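Local coordinates for putative P450-like enzyme (Streptomyces himastatinicus ATCC 53653, PDB 5Z9J), which probably acts as a heme-dependent monooxygenase of the cytochrome P450 family, at residues E43-L48 with L340-H345; M244-T249 with M355-A360; S277-S282 with A315-R320. All coordinates share one frame; numbering follows the deposited sequence.

Interaction 1 (E43-L48 with L340-H345); sequences ESAAIL and LGRGIH. With HEM (protoporphyrin IX containing Fe), chain E.
R342 lays its extended side chain across the last turns of helix 41-48, passing L48 first and A45 after it. Its CG is anti to the backbone N (chi1 166°) and the chain stays straight out to NE, which carries the guanidinium beyond L48 and back to the preceding turn, at A45. There the CB of A45 lies over one guanidinium face, offset toward the rim and 3.8 Å from R342 NE. R342 NE lies 3.3 Å from A45 O and hydrogen-bonds to the hydroxyl of S49, which also bonds to A45 O. L48 swings its CG beside the backbone N (chi1 -64°), bringing its CD1 to 4.0 Å from R342 CB, while its CB rests 3.4 Å from R342 O.

The 340-345 segment belongs to the cysteine-ligand loop of the P450 fold, the stretch leading to C347, the axial ligand of the heme iron. G341 and G343 both take positive phi angles, where a CB would be jammed against the preceding carbonyl; at G341 it would also strike the heme. L340 packs its CD2 3.6 Å from C2B of the porphyrin. H345 turns its imidazole so that ND1 donates in the ring plane to heme O1D, a nearly straight bond of 2.7 Å and 167°; H83, R87 and R289 also hydrogen-bond to the heme. Alongside the side-chain packing, a water joins the two backbones, donating to L48 O at 2.6 Å and accepting more distantly from I344 N.

Interaction 2 (M244-T249 with M355-A360); sequences MLIANT and MESKAA
In the helical core of the P450 fold, L245 and I246 of helix 240-255, the C-terminal part of the long helix I, meet S357 and A360 of helix 350-367, the L helix that follows the cysteine-ligand loop. The axes of the two segments run in roughly the same direction, 34° apart and 9.5 Å from each other at closest approach, and the small S357 and A360 on one side receive the branched side chains of the other.

S357 sits between the two aliphatic residues. The CD2 methyl of L245 approaches its OG to 3.3 Å, and I246 CG1 lies 3.7 Å from that same S357 OG. L245 gets there by holding CG anti to the backbone N (chi1 176°), and its side chain also touches the heme. I246 reaches across to the facing helix, its CD1 standing 3.9 Å from A360 CB. L133 of helix 132-142 packs against both I246 and A360, and A130 adds to the wall around the isoleucine. Replacing I246 with an alanine would probably open a gap beside A360 and L133, leaving the methyl of A360 without its main partner in this interface.

The two hydroxyls bond within their own helices. S357 OG, beside its backbone N, hydrogen-bonds to A353 O one turn earlier, and T249 OG1, which also bonds to S277, donates to L245 O at 2.6 Å, making that carbonyl a double acceptor with T249 N. Because the serine hydroxyl is bonded to A353 O, its oxygen can lie against the aliphatic side chains of L245 and I246 with its polar need met, and the helices meet here by shape and van der Waals contact.

Interaction 3 (S277-S282 with A315-R320); sequences SMRYMS and ANRDER
R317 and N316, the central residues of a type I turn from A315 to D318, reach back to the C-terminal end of helix 270-280 and bond to its last carbonyls. Of the hydrogen bonds between the segments, that of R317 NH2 is the straightest, 2.6 Å and 166° to Y280 O, lying in the carbonyl plane on a lone pair; NE adds a weak one to the same oxygen. N316 ND2 donates in its amide plane to S282 OG at 2.8 Å, and S282 OG passes the chain on to M278 O at 2.6 Å; a weak bond also runs from ND2 to R279 O. In the reverse direction R279 NH1 donates to N316 O at 3.0 Å, nearly in line with the carbonyl bond. Water 2 accepts from R317 NE and lies 2.9 Å from R279 O.

The stacking contact is a cation-pi pair. With its chain bent at chi2 (-56°), R317 lays its guanidinium flat on the Y280 ring, the planes 19° apart and the centres 4.0 Å apart, with NH2 above the ring centre. NH2 thus serves ring and carbonyl together, fixing the rotation of the group.

As for charges, R279 and R317 lie near each other, but each has an acidic mate: R279 NE pairs with E276, the two being the arginine and glutamate of the ExxR motif of the P450 K helix, and R317 NH1 with D326. Further along, D318 OD1 accepts from R320 N in an Asx turn, and its carboxylate forms a salt bridge with R320.

On the helix 240-255 side, S277 and M278 touch L245 while Y280 packs on C252; at the other end of the contact, A315 and D318 lie against helix 41-48.

From the N terminus, helix 41-48 comes first, and interaction 1 closes the longest loop by bringing it against the 340-345 segment of the cysteine-ligand loop. Interaction 2 starts at 244-249, inside that loop, but ends beyond it at 355-360, so the two cross along the chain. Interaction 3, joining 277-282 to 315-320, closes the shortest loop and is nested within both. In space it is the middle piece: an E43-R320 salt bridge and packing of L340 on M278 connect it to interaction 1, while T249 and S277, probably hydrogen-bonded, and L245 against M278 connect it to interaction 2. Together they tie the N-terminal helix, the heme loop and the helical core.

Interaction 1 (E43-L48 with L340-H345)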
loop_
_atom_site.group_PDB
_atom_site.type_symbol
_atom_site.label_atom_id
_atom_site.label_comp_id
_atom_site.label_asym_id
_atom_site.label_seq_id
_atom_site.Cartn_x
_atom_site.Cartn_y
_atom_site.Cartn_z
ATOM N N GLU A 43 -3.134 -14.541 15.517
ATOM C CA GLU A 43 -2.855 -13.443 16.439
ATOM C C GLU A 43 -2.964 -12.083 15.718
ATOM O O GLU A 43 -3.552 -11.134 16.237
ATOM C CB GLU A 43 -1.464 -13.598 17.080
ATOM C CG GLU A 43 -1.305 -14.882 17.953
ATOM C CD GLU A 43 -0.966 -16.101 17.083
ATOM O OE1 GLU A 43 -0.666 -15.886 15.878
ATOM O OE2 GLU A 43 -0.981 -17.245 17.590
ATOM N N SER A 44 -2.368 -11.999 14.534
ATOM C CA SER A 44 -2.415 -10.769 13.730
ATOM C C SER A 44 -3.841 -10.359 13.390
ATOM O O SER A 44 -4.239 -9.200 13.567
ATOM C CB SER A 44 -1.634 -10.960 12.416
ATOM O OG SER A 44 -0.239 -11.098 12.634
ATOM N N ALA A 45 -4.595 -11.320 12.867
ATOM C CA ALA A 45 -5.991 -11.142 12.487
ATOM C C ALA A 45 -6.803 -10.627 13.672
ATOM O O ALA A 45 -7.577 -9.675 13.546
ATOM C CB ALA A 45 -6.576 -12.461 11.967
ATOM N N ALA A 46 -6.626 -11.253 14.829
ATOM C CA ALA A 46 -7.341 -10.796 16.018
ATOM C C ALA A 46 -6.942 -9.364 16.404
ATOM O O ALA A 46 -7.770 -8.610 16.858
ATOM C CB ALA A 46 -7.102 -11.703 17.154
ATOM N N ILE A 47 -5.661 -9.035 16.292
ATOM C CA ILE A 47 -5.168 -7.718 16.654
ATOM C C ILE A 47 -5.822 -6.652 15.771
ATOM O O ILE A 47 -6.251 -5.602 16.272
ATOM C CB ILE A 47 -3.607 -7.622 16.550
ATOM C CG1 ILE A 47 -2.946 -8.330 17.746
ATOM C CG2 ILE A 47 -3.142 -6.144 16.496
ATOM C CD1 ILE A 47 -1.443 -8.564 17.573
ATOM N N LEU A 48 -5.876 -6.938 14.477
ATOM C CA LEU A 48 -6.443 -5.987 13.486
ATOM C C LEU A 48 -7.953 -5.805 13.749
ATOM O O LEU A 48 -8.485 -4.729 13.485
ATOM C CB LEU A 48 -6.185 -6.482 12.048
ATOM C CG LEU A 48 -4.721 -6.569 11.608
ATOM C CD1 LEU A 48 -4.622 -7.171 10.203
ATOM C CD2 LEU A 48 -4.052 -5.165 11.603
ATOM N N LEU A 340 -4.415 -6.945 2.509
ATOM C CA LEU A 340 -5.267 -5.800 2.383
ATOM C C LEU A 340 -5.782 -5.395 3.753
ATOM O O LEU A 340 -6.687 -4.554 3.885
ATOM C CB LEU A 340 -6.433 -6.124 1.429
ATOM C CG LEU A 340 -6.047 -6.077 -0.068
ATOM C CD1 LEU A 340 -7.164 -6.635 -0.970
ATOM C CD2 LEU A 340 -5.577 -4.737 -0.563
ATOM N N GLY A 341 -5.209 -6.022 4.775
ATOM C CA GLY A 341 -5.625 -5.745 6.120
ATOM C C GLY A 341 -6.820 -6.572 6.523
ATOM O O GLY A 341 -7.118 -7.590 5.932
ATOM N N ARG A 342 -7.479 -6.133 7.585
ATOM C CA ARG A 342 -8.665 -6.791 8.126
ATOM C C ARG A 342 -9.326 -5.867 9.114
ATOM O O ARG A 342 -8.622 -5.292 9.941
ATOM C CB ARG A 342 -8.292 -8.108 8.809
ATOM C CG ARG A 342 -9.391 -8.675 9.669
ATOM C CD ARG A 342 -9.005 -10.041 10.135
ATOM N NE ARG A 342 -9.790 -10.502 11.265
ATOM C CZ ARG A 342 -10.345 -11.706 11.299
ATOM N NH1 ARG A 342 -10.233 -12.501 10.222
ATOM N NH2 ARG A 342 -11.030 -12.088 12.369
ATOM N N GLY A 343 -10.656 -5.758 9.080
ATOM C CA GLY A 343 -11.353 -4.922 10.035
ATOM C C GLY A 343 -11.686 -3.554 9.497
ATOM O O GLY A 343 -11.951 -3.406 8.301
ATOM N N ILE A 344 -11.688 -2.565 10.391
ATOM C CA ILE A 344 -12.190 -1.247 10.041
ATOM C C ILE A 344 -11.245 -0.495 9.135
ATOM O O ILE A 344 -11.676 0.403 8.409
ATOM C CB ILE A 344 -12.537 -0.402 11.298
ATOM C CG1 ILE A 344 -11.307 0.061 12.097
ATOM C CG2 ILE A 344 -13.553 -1.184 12.207
ATOM C CD1 ILE A 344 -11.671 1.035 13.214
ATOM N N HIS A 345 -9.962 -0.845 9.180
ATOM C CA HIS A 345 -8.973 -0.194 8.334
ATOM C C HIS A 345 -8.685 -0.990 7.053
ATOM O O HIS A 345 -7.767 -0.655 6.315
ATOM C CB HIS A 345 -7.678 0.058 9.113
ATOM C CG HIS A 345 -7.824 1.086 10.203
ATOM N ND1 HIS A 345 -7.831 2.445 9.954
ATOM C CD2 HIS A 345 -7.980 0.948 11.545
ATOM C CE1 HIS A 345 -7.989 3.099 11.093
ATOM N NE2 HIS A 345 -8.082 2.219 12.073
HETATM C CHA HEM E . -5.714 0.461 3.801
HETATM C CHB HEM E . -2.837 -2.517 1.379
HETATM C CHC HEM E . -4.086 -0.239 -2.701
HETATM C CHD HEM E . -6.148 3.274 -0.200
HETATM C C1A HEM E . -4.849 -0.582 3.562
HETATM C C2A HEM E . -4.305 -1.548 4.521
HETATM C C3A HEM E . -3.519 -2.389 3.843
HETATM C C4A HEM E . -3.527 -1.969 2.433
HETATM C CMA HEM E . -2.726 -3.560 4.437
HETATM C CAA HEM E . -4.591 -1.606 6.035
HETATM C CBA HEM E . -3.773 -0.556 6.800
HETATM C CGA HEM E . -3.814 -0.788 8.315
HETATM O O1A HEM E . -3.074 -0.119 9.079
HETATM O O2A HEM E . -4.598 -1.616 8.814
HETATM C C1B HEM E . -2.983 -2.197 0.058
HETATM C C2B HEM E . -2.465 -2.979 -1.033
HETATM C C3B HEM E . -2.813 -2.350 -2.162
HETATM C C4B HEM E . -3.537 -1.142 -1.801
HETATM C CMB HEM E . -1.682 -4.286 -0.817
HETATM C CAB HEM E . -2.532 -2.720 -3.623
HETATM C CBB HEM E . -1.906 -3.836 -3.997
HETATM C C1C HEM E . -4.788 0.915 -2.407
HETATM C C2C HEM E . -5.351 1.884 -3.380
HETATM C C3C HEM E . -5.920 2.843 -2.663
HETATM C C4C HEM E . -5.712 2.528 -1.273
HETATM C CMC HEM E . -5.283 1.706 -4.908
HETATM C CAC HEM E . -6.658 4.144 -3.059
HETATM C CBC HEM E . -6.916 4.507 -4.307
HETATM C C1D HEM E . -6.180 2.857 1.091
HETATM C C2D HEM E . -6.677 3.649 2.176
HETATM C C3D HEM E . -6.561 2.763 3.403
HETATM C C4D HEM E . -5.993 1.522 2.959
HETATM C CMD HEM E . -7.221 5.099 2.126
HETATM C CAD HEM E . -6.910 3.170 4.838
HETATM C CBD HEM E . -8.334 2.786 5.177
HETATM C CGD HEM E . -8.546 3.023 6.662
HETATM O O1D HEM E . -7.564 3.217 7.416
HETATM O O2D HEM E . -9.722 2.988 7.107
HETATM N NA HEM E . -4.347 -0.893 2.330
HETATM N NB HEM E . -3.618 -1.067 -0.444
HETATM N NC HEM E . -5.027 1.383 -1.169
HETATM N ND HEM E . -5.808 1.587 1.572
HETATM FE FE HEM E . -4.845 0.221 0.566
HETATM O O HOH W 1 -10.882 -3.696 13.343
#

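Interaction 2 (M244-T249 with M355-A360)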
loop_
_atom_site.group_PDB
_atom_site.type_symbol
_atom_site.label_atom_id
_atom_site.label_comp_id
_atom_site.label_asym_id
_atom_site.label_seq_id
_atom_site.Cartn_x
_atom_site.Cartn_y
_atom_site.Cartn_z
ATOM N N MET A 244 3.815 -2.406 -6.996
ATOM C CA MET A 244 4.436 -3.669 -6.566
ATOM C C MET A 244 3.609 -4.919 -6.807
ATOM O O MET A 244 4.156 -5.968 -7.137
ATOM C CB MET A 244 4.799 -3.632 -5.073
ATOM C CG MET A 244 6.127 -2.949 -4.828
ATOM S SD MET A 244 6.612 -2.769 -3.084
ATOM C CE MET A 244 5.365 -1.640 -2.485
ATOM N N LEU A 245 2.307 -4.853 -6.543
ATOM C CA LEU A 245 1.448 -5.960 -6.830
ATOM C C LEU A 245 1.583 -6.325 -8.314
ATOM O O LEU A 245 1.647 -7.485 -8.688
ATOM C CB LEU A 245 0.009 -5.617 -6.512
ATOM C CG LEU A 245 -0.965 -6.726 -6.901
ATOM C CD1 LEU A 245 -0.586 -8.117 -6.220
ATOM C CD2 LEU A 245 -2.376 -6.352 -6.606
ATOM N N ILE A 246 1.548 -5.323 -9.194
ATOM C CA ILE A 246 1.670 -5.605 -10.617
ATOM C C ILE A 246 3.050 -6.209 -10.932
ATOM O O ILE A 246 3.168 -7.297 -11.532
ATOM C CB ILE A 246 1.421 -4.295 -11.522
ATOM C CG1 ILE A 246 -0.052 -3.826 -11.418
ATOM C CG2 ILE A 246 1.788 -4.609 -12.967
ATOM C CD1 ILE A 246 -0.324 -2.300 -11.947
ATOM N N ALA A 247 4.103 -5.595 -10.433
ATOM C CA ALA A 247 5.435 -6.058 -10.761
ATOM C C ALA A 247 5.770 -7.404 -10.043
ATOM O O ALA A 247 6.312 -8.300 -10.659
ATOM C CB ALA A 247 6.425 -4.998 -10.428
ATOM N N ASN A 248 5.409 -7.534 -8.779
ATOM C CA ASN A 248 5.637 -8.832 -8.057
ATOM C C ASN A 248 4.992 -9.950 -8.788
ATOM O O ASN A 248 5.570 -11.059 -8.923
ATOM C CB ASN A 248 5.018 -8.805 -6.671
ATOM C CG ASN A 248 5.692 -7.861 -5.747
ATOM O OD1 ASN A 248 6.778 -7.357 -6.019
ATOM N ND2 ASN A 248 5.033 -7.565 -4.661
ATOM N N THR A 249 3.783 -9.676 -9.293
ATOM C CA THR A 249 3.008 -10.694 -9.973
ATOM C C THR A 249 3.704 -11.176 -11.265
ATOM O O THR A 249 3.868 -12.404 -11.481
ATOM C CB THR A 249 1.560 -10.247 -10.260
ATOM O OG1 THR A 249 0.858 -9.959 -9.029
ATOM C CG2 THR A 249 0.838 -11.324 -11.037
ATOM N N MET A 355 -8.915 -3.964 -9.755
ATOM C CA MET A 355 -9.339 -3.701 -11.152
ATOM C C MET A 355 -8.091 -3.349 -12.004
ATOM O O MET A 355 -7.880 -3.893 -13.056
ATOM C CB MET A 355 -10.380 -2.573 -11.201
ATOM C CG MET A 355 -10.884 -2.248 -12.597
ATOM S SD MET A 355 -9.945 -0.885 -13.124
ATOM C CE MET A 355 -10.566 0.389 -12.048
ATOM N N GLU A 356 -7.233 -2.499 -11.479
ATOM C CA GLU A 356 -6.012 -2.037 -12.154
ATOM C C GLU A 356 -5.021 -3.119 -12.431
ATOM O O GLU A 356 -4.439 -3.203 -13.496
ATOM C CB GLU A 356 -5.237 -1.040 -11.289
ATOM C CG GLU A 356 -5.832 0.269 -11.097
ATOM C CD GLU A 356 -4.893 1.165 -10.326
ATOM O OE1 GLU A 356 -4.375 2.070 -10.990
ATOM O OE2 GLU A 356 -4.672 0.996 -9.094
ATOM N N SER A 357 -4.732 -3.865 -11.385
ATOM C CA SER A 357 -3.757 -4.925 -11.465
ATOM C C SER A 357 -4.212 -6.002 -12.451
ATOM O O SER A 357 -3.447 -6.443 -13.280
ATOM C CB SER A 357 -3.554 -5.547 -10.083
ATOM O OG SER A 357 -2.948 -4.577 -9.278
ATOM N N LYS A 358 -5.477 -6.406 -12.356
ATOM C CA LYS A 358 -6.048 -7.385 -13.283
ATOM C C LYS A 358 -5.936 -6.906 -14.740
ATOM O O LYS A 358 -5.513 -7.661 -15.627
ATOM C CB LYS A 358 -7.501 -7.658 -12.940
ATOM C CG LYS A 358 -8.204 -8.604 -13.928
ATOM C CD LYS A 358 -9.673 -8.862 -13.521
ATOM C CE LYS A 358 -10.429 -9.584 -14.614
ATOM N NZ LYS A 358 -11.867 -9.720 -14.231
ATOM N N ALA A 359 -6.324 -5.647 -14.990
ATOM C CA ALA A 359 -6.252 -5.115 -16.325
ATOM C C ALA A 359 -4.805 -5.109 -16.806
ATOM O O ALA A 359 -4.512 -5.437 -17.945
ATOM C CB ALA A 359 -6.830 -3.633 -16.361
ATOM N N ALA A 360 -3.898 -4.764 -15.902
ATOM C CA ALA A 360 -2.490 -4.623 -16.241
ATOM C C ALA A 360 -1.872 -5.964 -16.574
ATOM O O ALA A 360 -1.184 -6.105 -17.566
ATOM C CB ALA A 360 -1.752 -3.980 -15.105
#

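Interaction 3 (S277-S282 with A315-R320)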
loop_
_atom_site.group_PDB
_atom_site.type_symbol
_atom_site.label_atom_id
_atom_site.label_comp_id
_atom_site.label_asym_id
_atom_site.label_seq_id
_atom_site.Cartn_x
_atom_site.Cartn_y
_atom_site.Cartn_z
ATOM N N SER A 277 -0.543 -13.369 -5.155
ATOM C CA SER A 277 0.606 -12.499 -5.250
ATOM C C SER A 277 0.704 -11.678 -3.949
ATOM O O SER A 277 1.789 -11.375 -3.464
ATOM C CB SER A 277 0.488 -11.542 -6.482
ATOM O OG SER A 277 1.750 -10.978 -6.727
ATOM N N MET A 278 -0.447 -11.199 -3.482
ATOM C CA MET A 278 -0.541 -10.434 -2.234
ATOM C C MET A 278 -0.199 -11.301 -1.018
ATOM O O MET A 278 0.483 -10.890 -0.101
ATOM C CB MET A 278 -1.931 -9.801 -2.114
ATOM C CG MET A 278 -2.024 -8.472 -3.006
ATOM S SD MET A 278 -3.568 -7.616 -2.656
ATOM C CE MET A 278 -4.683 -8.645 -3.511
ATOM N N ARG A 279 -0.636 -12.537 -1.044
ATOM C CA ARG A 279 -0.326 -13.362 0.124
ATOM C C ARG A 279 1.182 -13.570 0.222
ATOM O O ARG A 279 1.782 -13.254 1.245
ATOM C CB ARG A 279 -1.051 -14.695 0.031
ATOM C CG ARG A 279 -0.865 -15.520 1.293
ATOM C CD ARG A 279 -1.331 -16.919 0.999
ATOM N NE ARG A 279 -0.577 -17.628 -0.032
ATOM C CZ ARG A 279 0.570 -18.282 0.185
ATOM N NH1 ARG A 279 1.128 -18.274 1.403
ATOM N NH2 ARG A 279 1.167 -18.925 -0.811
ATOM N N TYR A 280 1.766 -13.942 -0.923
ATOM C CA TYR A 280 3.137 -14.443 -1.052
ATOM C C TYR A 280 4.225 -13.375 -1.005
ATOM O O TYR A 280 5.336 -13.610 -0.501
ATOM C CB TYR A 280 3.236 -15.256 -2.363
ATOM C CG TYR A 280 4.567 -15.873 -2.652
ATOM C CD1 TYR A 280 4.855 -17.157 -2.216
ATOM C CD2 TYR A 280 5.553 -15.167 -3.357
ATOM C CE1 TYR A 280 6.068 -17.733 -2.466
ATOM C CE2 TYR A 280 6.788 -15.756 -3.625
ATOM C CZ TYR A 280 7.025 -17.051 -3.169
ATOM O OH TYR A 280 8.212 -17.693 -3.377
ATOM N N MET A 281 3.931 -12.190 -1.541
ATOM C CA MET A 281 4.883 -11.110 -1.538
ATOM C C MET A 281 4.075 -9.832 -1.294
ATOM O O MET A 281 3.635 -9.176 -2.242
ATOM C CB MET A 281 5.671 -11.083 -2.870
ATOM C CG MET A 281 6.851 -10.038 -2.973
ATOM S SD MET A 281 7.734 -10.168 -4.565
ATOM C CE MET A 281 8.218 -11.883 -4.424
ATOM N N SER A 282 3.864 -9.522 -0.012
ATOM C CA SER A 282 2.825 -8.621 0.394
ATOM C C SER A 282 3.337 -7.184 0.247
ATOM O O SER A 282 4.253 -6.795 0.971
ATOM C CB SER A 282 2.395 -8.978 1.824
ATOM O OG SER A 282 2.068 -10.388 1.907
ATOM N N ALA A 315 2.466 -13.352 8.630
ATOM C CA ALA A 315 1.199 -14.015 8.918
ATOM C C ALA A 315 0.732 -14.784 7.710
ATOM O O ALA A 315 0.277 -15.935 7.853
ATOM C CB ALA A 315 0.131 -12.994 9.311
ATOM N N ASN A 316 0.986 -14.190 6.533
ATOM C CA ASN A 316 0.587 -14.776 5.268
ATOM C C ASN A 316 1.370 -16.025 4.921
ATOM O O ASN A 316 1.007 -16.727 3.946
ATOM C CB ASN A 316 0.789 -13.776 4.114
ATOM C CG ASN A 316 -0.262 -12.679 4.086
ATOM O OD1 ASN A 316 -1.326 -12.809 4.670
ATOM N ND2 ASN A 316 0.038 -11.598 3.412
ATOM N N ARG A 317 2.459 -16.277 5.641
ATOM C CA ARG A 317 3.180 -17.544 5.422
ATOM C C ARG A 317 2.910 -18.525 6.574
ATOM O O ARG A 317 3.597 -19.547 6.709
ATOM C CB ARG A 317 4.688 -17.304 5.284
ATOM C CG ARG A 317 5.077 -16.304 4.175
ATOM C CD ARG A 317 4.518 -16.711 2.816
ATOM N NE ARG A 317 5.144 -15.982 1.722
ATOM C CZ ARG A 317 6.210 -16.429 1.059
ATOM N NH1 ARG A 317 6.750 -17.609 1.370
ATOM N NH2 ARG A 317 6.726 -15.709 0.075
ATOM N N ASP A 318 1.891 -18.249 7.390
ATOM C CA ASP A 318 1.645 -19.064 8.586
ATOM C C ASP A 318 0.980 -20.362 8.178
ATOM O O ASP A 318 -0.100 -20.356 7.601
ATOM C CB ASP A 318 0.817 -18.312 9.658
ATOM C CG ASP A 318 0.733 -19.086 11.003
ATOM O OD1 ASP A 318 1.011 -20.305 11.020
ATOM O OD2 ASP A 318 0.432 -18.489 12.050
ATOM N N GLU A 319 1.681 -21.463 8.443
ATOM C CA GLU A 319 1.233 -22.805 8.090
ATOM C C GLU A 319 0.001 -23.270 8.903
ATOM O O GLU A 319 -0.648 -24.232 8.509
ATOM C CB GLU A 319 2.385 -23.791 8.261
ATOM C CG GLU A 319 2.796 -23.933 9.707
ATOM C CD GLU A 319 4.045 -24.784 9.916
ATOM O OE1 GLU A 319 4.498 -25.494 8.980
ATOM O OE2 GLU A 319 4.528 -24.796 11.075
ATOM N N ARG A 320 -0.298 -22.613 10.031
ATOM C CA ARG A 320 -1.531 -22.867 10.788
ATOM C C ARG A 320 -2.748 -22.330 9.993
ATOM O O ARG A 320 -3.894 -22.722 10.257
ATOM C CB ARG A 320 -1.490 -22.204 12.172
ATOM C CG ARG A 320 -0.464 -22.770 13.175
ATOM C CD ARG A 320 -0.425 -21.944 14.483
ATOM N NE ARG A 320 -0.012 -20.559 14.165
ATOM C CZ ARG A 320 -0.125 -19.509 14.986
ATOM N NH1 ARG A 320 -0.586 -19.661 16.228
ATOM N NH2 ARG A 320 0.244 -18.279 14.558
HETATM O O HOH W 2 4.394 -13.364 2.579
#